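Local coordinates for ketosynthase (Streptomyces sp. MSC090213JE08, PDB 6KXD), which probably catalyses the decarboxylative condensation of acyl and malonyl groups carried on acyl carrier protein, as part of the ishigamide ketosynthase/chain length factor, at residues 13-18 and 349-354; 25-30 and 34-39; 42-47 and 115-120; 70-73 and 79-82; 172-177 and 390-395. One frame throughout, in Å; residues are numbered along the deposited sequence.

Contact 1: 13-18 and 349-354; sequences TGFGVI and CGLAIE
F15 and L351 both turn their CG away from their own carbonyl carbon (chi1 -63° and -76°), and with these torsions the phenylalanine ring leaves strand 10-19 for helix 341-355 while the leucine branch reaches back to meet it. The two side chains run antiparallel, each passing the other's flank. The leucine arrives at the rim of the ring: L351 CD2 sits near the ring plane, 3.8 Å from F15 CD2, and L351 CG lies 4.0 Å from F15 CE2. Further along, F15 CZ comes to 4.0 Å from the CA of G350, approaching it obliquely. The glycine matters here, since a CB at G350 would stand only 2.6 Å from F15 CZ. No hydrogen bond crosses the contact, which is buried and apolar. Outside the pair, H254 stacks on the F15 ring, and D92 OD2 accepts from F15 N. I18 packs on helix 77-93, whereas C349 and I353 of the helix reach V388 on strand 387-394. Outer helix 77-93, strand 10-19, inner helix 341-355, strand 387-394: these are four successive layers of the alpha-beta-alpha-beta-alpha thiolase fold.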
# COMPACT_ATOMS: atom_id res chain seq x y z
N THR A 13 3.78 -19.69 -10.07
CA THR A 13 3.31 -20.39 -11.26
C THR A 13 3.14 -19.46 -12.46
O THR A 13 2.95 -19.95 -13.57
CB THR A 13 2.00 -21.11 -10.95
OG1 THR A 13 1.09 -20.15 -10.42
CG2 THR A 13 2.20 -22.23 -9.95
N GLY A 14 3.19 -18.14 -12.28
CA GLY A 14 3.04 -17.24 -13.42
C GLY A 14 3.75 -15.92 -13.18
O GLY A 14 3.81 -15.45 -12.05
N PHE A 15 4.33 -15.38 -14.25
CA PHE A 15 4.97 -14.08 -14.26
C PHE A 15 4.39 -13.25 -15.39
O PHE A 15 4.30 -13.71 -16.53
CB PHE A 15 6.48 -14.17 -14.51
CG PHE A 15 7.28 -14.91 -13.48
CD1 PHE A 15 6.96 -14.85 -12.13
CD2 PHE A 15 8.42 -15.61 -13.84
CE1 PHE A 15 7.72 -15.51 -11.19
CE2 PHE A 15 9.20 -16.25 -12.89
CZ PHE A 15 8.85 -16.20 -11.57
N GLY A 16 4.02 -12.02 -15.06
CA GLY A 16 3.64 -11.06 -16.02
C GLY A 16 4.54 -9.86 -15.89
O GLY A 16 4.73 -9.37 -14.79
N VAL A 17 5.03 -9.35 -17.03
CA VAL A 17 6.05 -8.29 -17.07
C VAL A 17 5.74 -7.30 -18.19
O VAL A 17 5.64 -7.70 -19.36
CB VAL A 17 7.46 -8.87 -17.28
CG1 VAL A 17 8.49 -7.73 -17.34
CG2 VAL A 17 7.85 -9.90 -16.24
N ILE A 18 5.67 -6.02 -17.81
CA ILE A 18 5.69 -4.85 -18.62
C ILE A 18 6.88 -4.03 -18.15
O ILE A 18 6.81 -3.47 -17.07
CB ILE A 18 4.43 -3.99 -18.46
CG1 ILE A 18 3.13 -4.72 -18.83
CG2 ILE A 18 4.59 -2.71 -19.26
CD1 ILE A 18 2.86 -4.75 -20.30
N CYS A 349 14.59 -12.53 -10.17
CA CYS A 349 15.06 -13.54 -9.23
C CYS A 349 14.49 -14.92 -9.51
O CYS A 349 15.21 -15.93 -9.40
CB CYS A 349 14.75 -13.17 -7.79
SG CYS A 349 15.80 -11.82 -7.24
N GLY A 350 13.20 -14.97 -9.83
CA GLY A 350 12.61 -16.23 -10.11
C GLY A 350 13.15 -16.80 -11.41
O GLY A 350 13.34 -18.01 -11.54
N LEU A 351 13.35 -15.92 -12.39
CA LEU A 351 13.82 -16.30 -13.72
C LEU A 351 15.29 -16.72 -13.64
O LEU A 351 15.75 -17.66 -14.34
CB LEU A 351 13.63 -15.11 -14.64
CG LEU A 351 12.19 -14.85 -15.08
CD1 LEU A 351 12.09 -13.57 -15.88
CD2 LEU A 351 11.64 -16.04 -15.87
N ALA A 352 16.02 -16.05 -12.75
CA ALA A 352 17.42 -16.34 -12.50
C ALA A 352 17.52 -17.76 -11.96
O ALA A 352 18.40 -18.50 -12.42
CB ALA A 352 18.04 -15.35 -11.55
N ILE A 353 16.62 -18.10 -11.02
CA ILE A 353 16.51 -19.44 -10.42
C ILE A 353 16.24 -20.47 -11.51
O ILE A 353 16.96 -21.46 -11.58
CB ILE A 353 15.43 -19.51 -9.33
CG1 ILE A 353 15.95 -18.93 -8.01
CG2 ILE A 353 14.93 -20.93 -9.15
CD1 ILE A 353 14.84 -18.49 -7.07
N GLU A 354 15.18 -20.23 -12.29
CA GLU A 354 14.63 -21.14 -13.29
C GLU A 354 15.65 -21.40 -14.41
O GLU A 354 15.77 -22.53 -14.86
CB GLU A 354 13.34 -20.52 -13.84
CG GLU A 354 12.48 -21.45 -14.68
CD GLU A 354 11.26 -20.79 -15.31
OE1 GLU A 354 11.15 -19.55 -15.26
OE2 GLU A 354 10.41 -21.51 -15.88

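Contact 2: 25-30 and 34-39; sequences VEEYTA and AGRSGA
R36 comes back over the end of helix 24-34 and meets E27 nearly at a right angle, just beyond the Schellman motif that terminates the helix. The motif turns on G35, the first residue to leave helical geometry, with a positive phi of 67°. Just before it, A34 N donates to A30 O, one turn back, at 2.8 Å, and the A34 CB rests against the same oxygen. Once past the glycine the chain has reversed enough for the arginine to lie over the last turns. Its CG is anti to the backbone N (chi1 -179°) and the chain then bends at chi3, which carries the guanidinium to the helix. There NH2 of R36 makes a weak bond to the backbone O of E27 at 3.2 Å, the oxygen lying at the guanidinium edge and in its plane. The E27 carboxylate is placed differently: its plane is steeply inclined to the guanidinium, and OE1 is 3.9 Å from R36 NH2 and well out of that plane, a long salt bridge of charge alone. The other carboxylate oxygen of E27, OE2, accepts from T23 N, while R36 NH2 has a second weak acceptor in I21 O. Beyond the arginine the loop closes in an ST turn, where S37 OG accepts from A39 N at 3.1 Å, with 163° at the hydrogen.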
# COMPACT_ATOMS: atom_id res chain seq x y z
N VAL A 25 7.41 -12.64 -20.19
CA VAL A 25 8.41 -13.41 -19.49
C VAL A 25 9.60 -13.66 -20.43
O VAL A 25 10.77 -13.66 -19.98
CB VAL A 25 7.82 -14.71 -18.91
CG1 VAL A 25 7.37 -15.71 -19.96
CG2 VAL A 25 8.80 -15.38 -17.96
N GLU A 26 9.32 -13.90 -21.73
CA GLU A 26 10.39 -14.20 -22.72
C GLU A 26 11.26 -12.97 -22.95
O GLU A 26 12.45 -13.04 -22.73
CB GLU A 26 9.83 -14.63 -24.07
CG GLU A 26 9.81 -16.13 -24.28
CD GLU A 26 9.28 -16.46 -25.67
OE1 GLU A 26 10.02 -16.20 -26.67
OE2 GLU A 26 8.12 -16.91 -25.76
N GLU A 27 10.63 -11.88 -23.40
CA GLU A 27 11.29 -10.59 -23.65
C GLU A 27 12.09 -10.17 -22.40
O GLU A 27 13.14 -9.56 -22.52
CB GLU A 27 10.28 -9.50 -23.95
CG GLU A 27 10.08 -9.13 -25.41
CD GLU A 27 10.02 -7.62 -25.63
OE1 GLU A 27 10.99 -7.06 -26.19
OE2 GLU A 27 9.01 -6.99 -25.25
N TYR A 28 11.58 -10.48 -21.21
CA TYR A 28 12.16 -9.95 -19.97
C TYR A 28 13.35 -10.80 -19.58
O TYR A 28 14.38 -10.26 -19.22
CB TYR A 28 11.13 -9.92 -18.84
CG TYR A 28 11.62 -9.29 -17.56
CD1 TYR A 28 12.05 -7.98 -17.53
CD2 TYR A 28 11.58 -9.98 -16.36
CE1 TYR A 28 12.47 -7.37 -16.36
CE2 TYR A 28 11.98 -9.40 -15.17
CZ TYR A 28 12.45 -8.09 -15.17
OH TYR A 28 12.82 -7.49 -14.00
N THR A 29 13.21 -12.13 -19.67
CA THR A 29 14.33 -12.99 -19.46
C THR A 29 15.47 -12.63 -20.44
O THR A 29 16.65 -12.74 -20.06
CB THR A 29 13.95 -14.46 -19.64
OG1 THR A 29 12.77 -14.70 -18.86
CG2 THR A 29 15.06 -15.39 -19.22
N ALA A 30 15.12 -12.21 -21.66
CA ALA A 30 16.11 -11.84 -22.70
C ALA A 30 16.83 -10.58 -22.23
O ALA A 30 18.06 -10.56 -22.20
CB ALA A 30 15.47 -11.60 -24.05
N ALA A 34 20.70 -10.00 -21.32
CA ALA A 34 21.38 -9.16 -22.27
C ALA A 34 22.07 -7.96 -21.62
O ALA A 34 22.88 -7.31 -22.26
CB ALA A 34 20.42 -8.66 -23.32
N GLY A 35 21.69 -7.59 -20.40
CA GLY A 35 22.13 -6.30 -19.92
C GLY A 35 21.48 -5.19 -20.71
O GLY A 35 22.00 -4.09 -20.81
N ARG A 36 20.25 -5.42 -21.18
CA ARG A 36 19.53 -4.36 -21.88
C ARG A 36 19.35 -3.17 -20.91
O ARG A 36 19.10 -3.35 -19.75
CB ARG A 36 18.21 -4.90 -22.45
CG ARG A 36 17.40 -3.88 -23.22
CD ARG A 36 16.57 -4.49 -24.34
NE ARG A 36 15.90 -5.74 -24.01
CZ ARG A 36 15.28 -6.50 -24.91
NH1 ARG A 36 15.40 -6.21 -26.19
NH2 ARG A 36 14.53 -7.52 -24.52
N SER A 37 19.52 -1.94 -21.41
CA SER A 37 19.20 -0.78 -20.62
C SER A 37 17.89 -0.22 -21.14
O SER A 37 17.68 -0.13 -22.34
CB SER A 37 20.28 0.27 -20.63
OG SER A 37 19.74 1.53 -20.31
N GLY A 38 16.99 0.12 -20.22
CA GLY A 38 15.71 0.64 -20.60
C GLY A 38 15.71 2.14 -20.74
O GLY A 38 14.63 2.73 -20.79
N ALA A 39 16.89 2.78 -20.76
CA ALA A 39 16.98 4.22 -20.79
C ALA A 39 16.58 4.69 -22.19
O ALA A 39 17.05 4.17 -23.19
CB ALA A 39 18.40 4.67 -20.42

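Contact 3: 42-47 and 115-120; sequences ITRFDT and ESHDIA
H117 offers one ring face to the CG of R44, and R44 CG sits 4.1 Å from the ring centroid, only 5° off the normal: a CH-pi contact over the centre of the imidazole. It joins the loop between strands 40-41 and 54-55 to the first turn of helix 116-129 in this thiolase-fold ketosynthase. The backbone comes in as well, with R44 O 3.3 Å from H117 CE1, and F45 CB lies obliquely off the same carbon at 4.3 Å. H117 reaches across because its CG is anti to the backbone N (chi1 177°). In R44 a chi1 of -164° lays CG over the ring, and bends at chi2 and chi3 then take the guanidinium off it, nearly perpendicular to the imidazole. In the second shell, E233 OE1 holds the guanidinium by a salt bridge to R44 NH1, and E57 OE2 holds the R44 backbone by accepting from its N. R77 lies close by with like charge. Further along the helix, I119 packs on L125 of the partner subunit. On the loop side the F45 side chain touches R202 and V200, and I42 CG2 lies 3.8 Å above the plane of the F45 ring, offset to its rim.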
# COMPACT_ATOMS: atom_id res chain seq x y z
N ILE A 42 12.30 10.60 -22.41
CA ILE A 42 10.97 10.72 -21.83
C ILE A 42 10.00 11.22 -22.90
O ILE A 42 10.28 12.23 -23.55
CB ILE A 42 10.99 11.70 -20.65
CG1 ILE A 42 11.83 11.19 -19.47
CG2 ILE A 42 9.57 12.03 -20.22
CD1 ILE A 42 12.06 12.27 -18.40
N THR A 43 8.85 10.54 -23.03
CA THR A 43 7.73 10.97 -23.90
C THR A 43 6.50 11.34 -23.07
O THR A 43 5.60 12.04 -23.55
CB THR A 43 7.41 9.84 -24.89
OG1 THR A 43 7.01 8.70 -24.14
CG2 THR A 43 8.58 9.45 -25.78
N ARG A 44 6.43 10.88 -21.81
CA ARG A 44 5.14 10.88 -21.10
C ARG A 44 4.73 12.30 -20.71
O ARG A 44 3.54 12.62 -20.63
CB ARG A 44 5.18 9.98 -19.86
CG ARG A 44 3.78 9.67 -19.34
CD ARG A 44 2.97 8.73 -20.23
NE ARG A 44 3.80 7.69 -20.84
CZ ARG A 44 4.42 6.73 -20.16
NH1 ARG A 44 4.22 6.62 -18.86
NH2 ARG A 44 5.26 5.92 -20.78
N PHE A 45 5.72 13.17 -20.50
CA PHE A 45 5.46 14.52 -20.12
C PHE A 45 6.60 15.41 -20.63
O PHE A 45 7.64 14.91 -21.03
CB PHE A 45 5.30 14.64 -18.60
CG PHE A 45 6.55 14.29 -17.85
CD1 PHE A 45 7.48 15.28 -17.55
CD2 PHE A 45 6.83 12.99 -17.48
CE1 PHE A 45 8.65 14.97 -16.89
CE2 PHE A 45 8.00 12.68 -16.82
CZ PHE A 45 8.92 13.66 -16.54
N ASP A 46 6.35 16.71 -20.55
CA ASP A 46 7.20 17.79 -21.02
C ASP A 46 8.42 17.88 -20.08
O ASP A 46 8.27 18.12 -18.89
CB ASP A 46 6.32 19.05 -21.04
CG ASP A 46 6.95 20.33 -21.56
OD1 ASP A 46 8.10 20.28 -22.05
OD2 ASP A 46 6.27 21.39 -21.47
N THR A 47 9.63 17.64 -20.62
CA THR A 47 10.87 17.66 -19.84
C THR A 47 11.58 19.03 -19.91
O THR A 47 12.60 19.22 -19.25
CB THR A 47 11.83 16.54 -20.28
OG1 THR A 47 12.25 16.71 -21.63
CG2 THR A 47 11.21 15.17 -20.14
N GLU A 115 -1.22 6.87 -10.15
CA GLU A 115 -1.54 7.69 -11.34
C GLU A 115 -1.16 9.14 -11.08
O GLU A 115 -1.95 10.06 -11.29
CB GLU A 115 -3.02 7.55 -11.67
CG GLU A 115 -3.43 6.12 -11.89
CD GLU A 115 -2.74 5.26 -12.95
OE1 GLU A 115 -3.27 4.13 -13.18
OE2 GLU A 115 -1.67 5.68 -13.52
N SER A 116 0.05 9.36 -10.55
CA SER A 116 0.45 10.71 -10.27
C SER A 116 0.54 11.55 -11.56
O SER A 116 0.39 12.75 -11.51
CB SER A 116 1.71 10.73 -9.45
OG SER A 116 1.39 10.48 -8.06
N HIS A 117 0.77 10.90 -12.69
CA HIS A 117 0.72 11.59 -13.98
C HIS A 117 -0.66 12.18 -14.22
O HIS A 117 -0.77 13.31 -14.65
CB HIS A 117 1.15 10.67 -15.12
CG HIS A 117 1.03 11.34 -16.45
ND1 HIS A 117 1.80 12.45 -16.79
CD2 HIS A 117 0.23 11.09 -17.51
CE1 HIS A 117 1.49 12.84 -18.01
NE2 HIS A 117 0.49 12.04 -18.46
N ASP A 118 -1.73 11.39 -13.99
CA ASP A 118 -3.10 11.87 -14.07
C ASP A 118 -3.31 13.04 -13.13
O ASP A 118 -4.03 13.97 -13.44
CB ASP A 118 -4.11 10.73 -13.84
CG ASP A 118 -4.12 9.73 -14.98
OD1 ASP A 118 -3.78 10.13 -16.09
OD2 ASP A 118 -4.48 8.56 -14.73
N ILE A 119 -2.74 12.99 -11.91
CA ILE A 119 -2.89 14.10 -10.97
C ILE A 119 -2.29 15.36 -11.62
O ILE A 119 -2.91 16.44 -11.53
CB ILE A 119 -2.24 13.81 -9.60
CG1 ILE A 119 -2.97 12.65 -8.90
CG2 ILE A 119 -2.23 15.03 -8.72
CD1 ILE A 119 -2.38 12.27 -7.56
N ALA A 120 -1.14 15.19 -12.25
CA ALA A 120 -0.43 16.35 -12.87
C ALA A 120 -1.31 16.92 -13.99
O ALA A 120 -1.61 18.11 -14.03
CB ALA A 120 0.90 15.91 -13.37

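Contact 4: 70-73 and 79-82; sequences VPLD and GQYA
The chain enters a short 3-10 segment at L72 and a few residues later is in helix 77-93, so that the CA atoms of L72 and Q80 come to 7.2 Å of each other. The result is a tight loop-to-helix connection on the surface, closed by a side-chain amide bonding to a backbone carbonyl. Q80 sends its CG away from its carbonyl carbon and runs extended from there (chi2 174°), which delivers the amide to the 3-10 segment. NE2 of Q80 donates to L72 O at 3.3 Å, with 137° at the hydrogen. The bond is not ideal: the nitrogen stands 38° out of the carbonyl plane, above it. The same NE2 also makes a weak bond to M75 O, so one amide spans two carbonyls of the connection. A leucine in place of Q80 would probably leave L72 O without this donor and the 3-10 segment less firmly tied to the helix. The L72 side chain lies roughly perpendicular to that of Q80 and also rests on P63, while Q80 packs on F61. Where they meet, L72 CD2 lies 4.1 Å from Q80 CD, and L72 CB is 3.9 Å from Q80 NE2.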
# COMPACT_ATOMS: atom_id res chain seq x y z
N VAL A 70 -11.93 -3.88 -19.14
CA VAL A 70 -11.96 -2.65 -18.45
C VAL A 70 -11.72 -1.55 -19.49
O VAL A 70 -10.71 -1.57 -20.16
CB VAL A 70 -10.87 -2.63 -17.36
CG1 VAL A 70 -10.85 -1.27 -16.69
CG2 VAL A 70 -11.10 -3.73 -16.34
N PRO A 71 -12.58 -0.52 -19.61
CA PRO A 71 -12.27 0.61 -20.46
C PRO A 71 -10.95 1.24 -20.04
O PRO A 71 -10.72 1.41 -18.85
CB PRO A 71 -13.40 1.60 -20.21
CG PRO A 71 -14.53 0.75 -19.70
CD PRO A 71 -13.88 -0.39 -18.96
N LEU A 72 -10.12 1.59 -21.02
CA LEU A 72 -8.80 2.19 -20.76
C LEU A 72 -8.91 3.48 -19.97
O LEU A 72 -8.00 3.77 -19.13
CB LEU A 72 -8.06 2.40 -22.08
CG LEU A 72 -7.71 1.12 -22.84
CD1 LEU A 72 -6.99 1.46 -24.15
CD2 LEU A 72 -6.88 0.19 -21.98
N ASP A 73 -9.98 4.27 -20.14
CA ASP A 73 -10.03 5.50 -19.43
C ASP A 73 -10.39 5.28 -17.94
O ASP A 73 -10.42 6.23 -17.21
CB ASP A 73 -10.94 6.52 -20.09
CG ASP A 73 -12.41 6.18 -20.05
OD1 ASP A 73 -12.80 5.17 -19.39
OD2 ASP A 73 -13.15 6.89 -20.73
N GLY A 79 -2.17 1.67 -13.87
CA GLY A 79 -3.27 0.69 -13.81
C GLY A 79 -3.26 -0.17 -15.05
O GLY A 79 -3.38 -1.36 -14.99
N GLN A 80 -3.04 0.45 -16.21
CA GLN A 80 -2.96 -0.32 -17.42
C GLN A 80 -1.80 -1.30 -17.34
O GLN A 80 -1.94 -2.46 -17.65
CB GLN A 80 -2.91 0.56 -18.67
CG GLN A 80 -4.14 1.42 -18.81
CD GLN A 80 -4.00 2.37 -19.97
OE1 GLN A 80 -3.15 2.20 -20.82
NE2 GLN A 80 -4.89 3.33 -20.02
N TYR A 81 -0.63 -0.85 -16.86
CA TYR A 81 0.44 -1.77 -16.77
C TYR A 81 0.12 -2.93 -15.84
O TYR A 81 0.49 -4.11 -16.11
CB TYR A 81 1.71 -1.09 -16.27
CG TYR A 81 2.33 -0.06 -17.17
CD1 TYR A 81 2.09 -0.04 -18.53
CD2 TYR A 81 3.25 0.84 -16.67
CE1 TYR A 81 2.68 0.91 -19.34
CE2 TYR A 81 3.87 1.78 -17.48
CZ TYR A 81 3.60 1.79 -18.83
OH TYR A 81 4.16 2.70 -19.68
N ALA A 82 -0.56 -2.62 -14.73
CA ALA A 82 -0.83 -3.60 -13.72
C ALA A 82 -1.71 -4.71 -14.32
O ALA A 82 -1.44 -5.92 -14.19
CB ALA A 82 -1.53 -2.95 -12.57

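Contact 5: 172-177 and 390-395; sequences AGNYSV and NNSSAF
N174 leaves helix 172-185 facing strand 387-394, and every atom of its side chain beyond CA finds something on the strand. CB comes first, 3.7 Å from the OG of S392. CG follows, 3.5 Å from N390 ND2. At the tip the amide divides its work: OD1 accepts from N390 ND2 at 2.8 Å, a bond bent to 133° at the hydrogen, while ND2 gives a weak bond to the backbone O of N390 at 2.9 Å. The same ND2 also donates to A400 O on strand 398-405, and S392 CB lies 3.6 Å from N174 ND2. The two asparagine amides meet with their planes 89° apart. N390 can reach because its CG is anti to its backbone N (chi1 -176°), and its own amide is pinned further by S342 O on ND2 and S299 OG on OD1. S392 OG has its main partner in A400 O. A leucine at N174 would probably leave N390 ND2 without one of its acceptors, and the carbonyls of N390 and A400 without this donor, in a buried setting. The helix is the one that in ketosynthases follows the active-site cysteine, and Y175 OH bonds to N171 O of the partner subunit. Bonds crossing in both directions in a buried setting are consistent with a firm polar link between this helix and the sheet.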
# COMPACT_ATOMS: atom_id res chain seq x y z
N ALA A 172 7.28 -1.98 -2.41
CA ALA A 172 5.88 -2.37 -2.41
C ALA A 172 5.71 -3.73 -3.09
O ALA A 172 4.95 -4.55 -2.62
CB ALA A 172 5.06 -1.26 -3.02
N GLY A 173 6.46 -4.01 -4.16
CA GLY A 173 6.38 -5.32 -4.82
C GLY A 173 6.68 -6.49 -3.88
O GLY A 173 5.99 -7.43 -3.83
N ASN A 174 7.75 -6.37 -3.10
CA ASN A 174 8.14 -7.37 -2.14
C ASN A 174 7.11 -7.47 -1.01
O ASN A 174 6.79 -8.57 -0.56
CB ASN A 174 9.51 -7.05 -1.54
CG ASN A 174 10.66 -7.68 -2.29
OD1 ASN A 174 10.42 -8.41 -3.26
ND2 ASN A 174 11.88 -7.32 -1.90
N TYR A 175 6.61 -6.32 -0.55
CA TYR A 175 5.53 -6.36 0.45
C TYR A 175 4.35 -7.17 -0.07
O TYR A 175 3.72 -7.95 0.66
CB TYR A 175 4.98 -4.99 0.78
CG TYR A 175 5.73 -4.24 1.83
CD1 TYR A 175 6.99 -3.72 1.58
CD2 TYR A 175 5.14 -3.99 3.05
CE1 TYR A 175 7.65 -2.99 2.55
CE2 TYR A 175 5.78 -3.25 4.02
CZ TYR A 175 7.04 -2.74 3.76
OH TYR A 175 7.65 -2.02 4.76
N SER A 176 4.04 -6.93 -1.35
CA SER A 176 2.85 -7.52 -1.97
C SER A 176 3.02 -9.04 -2.11
O SER A 176 2.10 -9.78 -1.83
CB SER A 176 2.56 -6.83 -3.29
OG SER A 176 2.16 -5.48 -3.11
N VAL A 177 4.20 -9.48 -2.58
CA VAL A 177 4.50 -10.88 -2.72
C VAL A 177 4.45 -11.54 -1.34
O VAL A 177 3.87 -12.61 -1.17
CB VAL A 177 5.88 -11.10 -3.41
CG1 VAL A 177 6.30 -12.55 -3.34
CG2 VAL A 177 5.90 -10.63 -4.85
N ASN A 390 15.92 -11.05 -2.69
CA ASN A 390 15.58 -9.84 -3.36
C ASN A 390 15.30 -8.76 -2.32
O ASN A 390 14.31 -8.86 -1.60
CB ASN A 390 14.33 -10.05 -4.22
CG ASN A 390 13.94 -8.86 -5.06
OD1 ASN A 390 14.78 -8.30 -5.78
ND2 ASN A 390 12.66 -8.50 -5.01
N ASN A 391 16.14 -7.72 -2.33
CA ASN A 391 16.11 -6.67 -1.41
C ASN A 391 15.26 -5.52 -1.95
O ASN A 391 15.19 -5.25 -3.15
CB ASN A 391 17.47 -6.05 -1.13
CG ASN A 391 18.38 -6.93 -0.30
OD1 ASN A 391 18.03 -8.04 0.09
ND2 ASN A 391 19.57 -6.42 -0.03
N SER A 392 14.71 -4.77 -1.00
CA SER A 392 14.04 -3.58 -1.35
C SER A 392 13.96 -2.73 -0.09
O SER A 392 13.80 -3.27 1.00
CB SER A 392 12.70 -3.85 -1.96
OG SER A 392 11.76 -4.20 -0.94
N SER A 393 14.17 -1.44 -0.29
CA SER A 393 14.12 -0.44 0.72
C SER A 393 13.34 0.70 0.11
O SER A 393 13.28 0.81 -1.11
CB SER A 393 15.49 0.00 1.18
OG SER A 393 16.16 -1.08 1.79
N ALA A 394 12.66 1.45 0.96
CA ALA A 394 11.86 2.52 0.49
C ALA A 394 11.99 3.68 1.46
O ALA A 394 12.51 3.50 2.55
CB ALA A 394 10.42 2.07 0.32
N PHE A 395 11.44 4.80 1.04
CA PHE A 395 11.17 5.94 1.94
C PHE A 395 10.35 5.43 3.13
O PHE A 395 9.84 4.29 3.10
CB PHE A 395 10.48 7.06 1.20
CG PHE A 395 11.36 7.88 0.30
CD1 PHE A 395 12.66 7.48 0.01
CD2 PHE A 395 10.89 9.06 -0.25
CE1 PHE A 395 13.48 8.27 -0.79
CE2 PHE A 395 11.69 9.83 -1.08
CZ PHE A 395 12.98 9.43 -1.34

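How the contacts relate
Contacts 1 and 5 form the inner part of the set. Their centres are 16 Å apart, both reach the large mixed sheet, their segments alternate along the chain, and C349 SG packs on N390 CB. Contact 2 packs on contact 1, centres 12 Å apart, with L351 CD2 meeting V25 CG2 at 3.6 Å. Contacts 3 and 4, centres 16 Å apart, sit on one outer side, where E115 OE1 probably bonds to G79 N. I18 touching Y81 ties contact 4 back to contact 1. Along the chain, contacts 2, 3 and 4 fall between the two halves of contact 1, and contact 4 between those of contact 3; contacts 1 and 5 tie earlier elements to late C-terminal ones.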